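Local coordinates for Udp-n-acetylglucosamine pyrophosphorylase (Trypanosoma brucei, PDB 4BQH), which probably catalyses the formation of UDP-N-acetylglucosamine and diphosphate from UTP and N-acetylglucosamine 1-phosphate, at residues V104-G112 and R158-S166. Sequence-based numbering, arbitrary orientation.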
# COMPACT_ATOMS: atom_id res chain seq x y z
N VAL A 104 -15.00 16.43 4.09
CA VAL A 104 -14.40 16.72 2.79
C VAL A 104 -14.02 15.42 2.06
O VAL A 104 -14.25 15.27 0.87
CB VAL A 104 -13.16 17.64 2.91
CG1 VAL A 104 -12.46 17.83 1.56
CG2 VAL A 104 -13.58 19.00 3.47
N GLY A 105 -13.39 14.51 2.80
CA GLY A 105 -13.01 13.22 2.24
C GLY A 105 -14.21 12.43 1.75
O GLY A 105 -14.17 11.82 0.68
N TYR A 106 -15.28 12.40 2.53
CA TYR A 106 -16.48 11.70 2.08
C TYR A 106 -17.13 12.28 0.82
O TYR A 106 -17.67 11.54 -0.01
CB TYR A 106 -17.51 11.53 3.21
CG TYR A 106 -17.21 10.39 4.16
CD1 TYR A 106 -17.06 9.07 3.69
CD2 TYR A 106 -17.09 10.61 5.53
CE1 TYR A 106 -16.78 8.03 4.57
CE2 TYR A 106 -16.82 9.56 6.41
CZ TYR A 106 -16.67 8.28 5.92
OH TYR A 106 -16.40 7.23 6.81
N LYS A 107 -17.08 13.61 0.66
CA LYS A 107 -17.62 14.21 -0.56
C LYS A 107 -16.80 13.71 -1.76
O LYS A 107 -17.37 13.40 -2.82
CB LYS A 107 -17.62 15.76 -0.45
CG LYS A 107 -17.79 16.54 -1.75
CD LYS A 107 -17.50 18.06 -1.62
CE LYS A 107 -16.49 18.43 -0.51
NZ LYS A 107 -15.43 19.46 -0.81
N ALA A 108 -15.49 13.62 -1.60
CA ALA A 108 -14.65 13.15 -2.72
C ALA A 108 -14.91 11.68 -3.04
O ALA A 108 -14.86 11.27 -4.19
CB ALA A 108 -13.16 13.39 -2.40
N ILE A 109 -15.13 10.86 -2.02
CA ILE A 109 -15.50 9.45 -2.25
C ILE A 109 -16.82 9.37 -3.05
O ILE A 109 -16.92 8.62 -4.04
CB ILE A 109 -15.55 8.66 -0.92
CG1 ILE A 109 -14.12 8.50 -0.39
CG2 ILE A 109 -16.17 7.28 -1.13
CD1 ILE A 109 -14.09 8.04 1.07
N GLN A 110 -17.81 10.16 -2.62
CA GLN A 110 -19.13 10.20 -3.30
C GLN A 110 -19.00 10.59 -4.77
O GLN A 110 -19.66 9.99 -5.66
CB GLN A 110 -20.08 11.17 -2.59
CG GLN A 110 -21.44 11.32 -3.30
CD GLN A 110 -22.22 10.02 -3.36
OE1 GLN A 110 -22.41 9.45 -4.44
NE2 GLN A 110 -22.68 9.56 -2.22
N LYS A 111 -18.13 11.56 -5.02
CA LYS A 111 -17.91 12.10 -6.36
C LYS A 111 -17.17 11.14 -7.27
O LYS A 111 -16.96 11.45 -8.45
CB LYS A 111 -17.19 13.45 -6.30
CG LYS A 111 -18.06 14.62 -5.84
CD LYS A 111 -17.40 15.97 -6.09
CE LYS A 111 -16.23 16.25 -5.13
NZ LYS A 111 -15.25 17.26 -5.68
N GLY A 112 -16.73 9.99 -6.74
CA GLY A 112 -16.01 8.99 -7.56
C GLY A 112 -14.58 9.39 -7.88
O GLY A 112 -14.00 8.91 -8.87
N ARG A 158 -16.99 2.36 3.53
CA ARG A 158 -16.68 3.78 3.29
C ARG A 158 -17.65 4.36 2.20
O ARG A 158 -18.12 5.50 2.30
CB ARG A 158 -15.21 3.97 2.88
CG ARG A 158 -14.19 3.79 4.03
CD ARG A 158 -14.25 4.88 5.10
NE ARG A 158 -13.16 4.68 6.07
CZ ARG A 158 -13.06 5.28 7.25
NH1 ARG A 158 -13.98 6.13 7.65
NH2 ARG A 158 -11.99 5.05 8.03
N GLN A 159 -17.94 3.57 1.17
CA GLN A 159 -18.86 3.98 0.09
C GLN A 159 -20.25 4.20 0.65
O GLN A 159 -20.92 5.20 0.35
CB GLN A 159 -18.91 2.91 -1.01
CG GLN A 159 -17.71 2.92 -1.95
CD GLN A 159 -17.72 1.78 -2.96
OE1 GLN A 159 -16.92 1.74 -3.89
NE2 GLN A 159 -18.68 0.85 -2.80
N GLU A 160 -20.68 3.27 1.50
CA GLU A 160 -22.00 3.36 2.16
C GLU A 160 -22.12 4.59 3.05
O GLU A 160 -23.16 5.27 3.02
CB GLU A 160 -22.25 2.05 2.94
CG GLU A 160 -23.59 1.95 3.65
CD GLU A 160 -23.69 0.70 4.51
OE1 GLU A 160 -22.66 0.01 4.73
OE2 GLU A 160 -24.82 0.39 4.94
N ILE A 161 -21.07 4.91 3.83
CA ILE A 161 -21.11 6.12 4.67
C ILE A 161 -21.15 7.39 3.81
O ILE A 161 -21.94 8.30 4.10
CB ILE A 161 -19.93 6.17 5.69
CG1 ILE A 161 -19.99 4.98 6.67
CG2 ILE A 161 -19.96 7.48 6.48
CD1 ILE A 161 -18.70 4.79 7.46
N ALA A 162 -20.33 7.45 2.75
CA ALA A 162 -20.33 8.59 1.84
C ALA A 162 -21.77 8.85 1.31
O ALA A 162 -22.23 10.01 1.28
CB ALA A 162 -19.35 8.36 0.69
N GLU A 163 -22.47 7.77 0.95
CA GLU A 163 -23.84 7.85 0.41
C GLU A 163 -24.84 8.34 1.47
O GLU A 163 -25.76 9.13 1.17
CB GLU A 163 -24.29 6.49 -0.14
CG GLU A 163 -23.67 6.13 -1.48
CD GLU A 163 -23.69 4.63 -1.79
OE1 GLU A 163 -24.31 3.84 -1.03
OE2 GLU A 163 -23.09 4.23 -2.80
N SER A 164 -24.66 7.86 2.69
CA SER A 164 -25.52 8.27 3.81
C SER A 164 -25.39 9.77 4.11
O SER A 164 -26.37 10.42 4.48
CB SER A 164 -25.21 7.44 5.07
OG SER A 164 -24.11 8.01 5.78
N ILE A 165 -24.18 10.32 3.94
CA ILE A 165 -23.93 11.74 4.18
C ILE A 165 -24.47 12.60 3.03
O ILE A 165 -25.07 13.65 3.28
CB ILE A 165 -22.43 12.03 4.36
CG1 ILE A 165 -21.91 11.40 5.66
CG2 ILE A 165 -22.17 13.54 4.38
CD1 ILE A 165 -20.40 11.27 5.70
N SER A 166 -24.26 12.17 1.79
CA SER A 166 -24.65 12.99 0.64
C SER A 166 -26.16 13.04 0.38
O SER A 166 -26.68 14.06 -0.08
CB SER A 166 -23.95 12.52 -0.62
OG SER A 166 -24.45 11.27 -1.01
O HOH W 1 -20.46 12.18 1.06
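Y106 packs as a knob into a hole made by R158, I161, A162 and I165, where two helices of the GT-A-like nucleotidyltransferase fold cross. Helix 95-110 leads into strand 114-119 of the central sheet, and helix 147-166 precedes the neighbouring parallel strand 175-180. The axes of the two short helical segments, 104-110 and 158-166, pass 8.6 Å apart at a crossing angle of -102°.

The apolar contacts centre on the Y106 ring. I161 CG2 lies over one face, 3.8 Å from the ring centroid, in a CH-pi contact. It is offset toward the phenolic rim. I165 CD1 comes in obliquely and meets CD2 of Y106 at 3.4 Å. With CG beside the backbone N (chi1 -80°), the Y106 ring runs along helix 158-166, slanting from I165 past A162 toward R158. The small A162 side chain lets the backbones come close: the CA atoms of Y106 and A162 are 5.0 Å apart. One turn along helix 95-110, I109 CG2 touches A162 CB at 3.8 Å. I109 also packs on I114 of strand 114-119.

Polar contacts flank the ring. The Q110 side chain bends at chi2 and brings its amide end beside E163 and S166. S166 OG accepts a hydrogen bond from S168 N. E163 OE2 accepts a hydrogen bond from A172 N. Near the crossing, a water bridges the two backbones, donating to A162 O and, weakly, to Y106 O. At the inner end, a bend at chi2 (-68°) brings the R158 guanidinium to the phenol. Its NH2 is held by N287 OD1. R158 NH1 donates to Y106 OH at 2.8 Å, with the hydroxyl oxygen in the guanidinium plane.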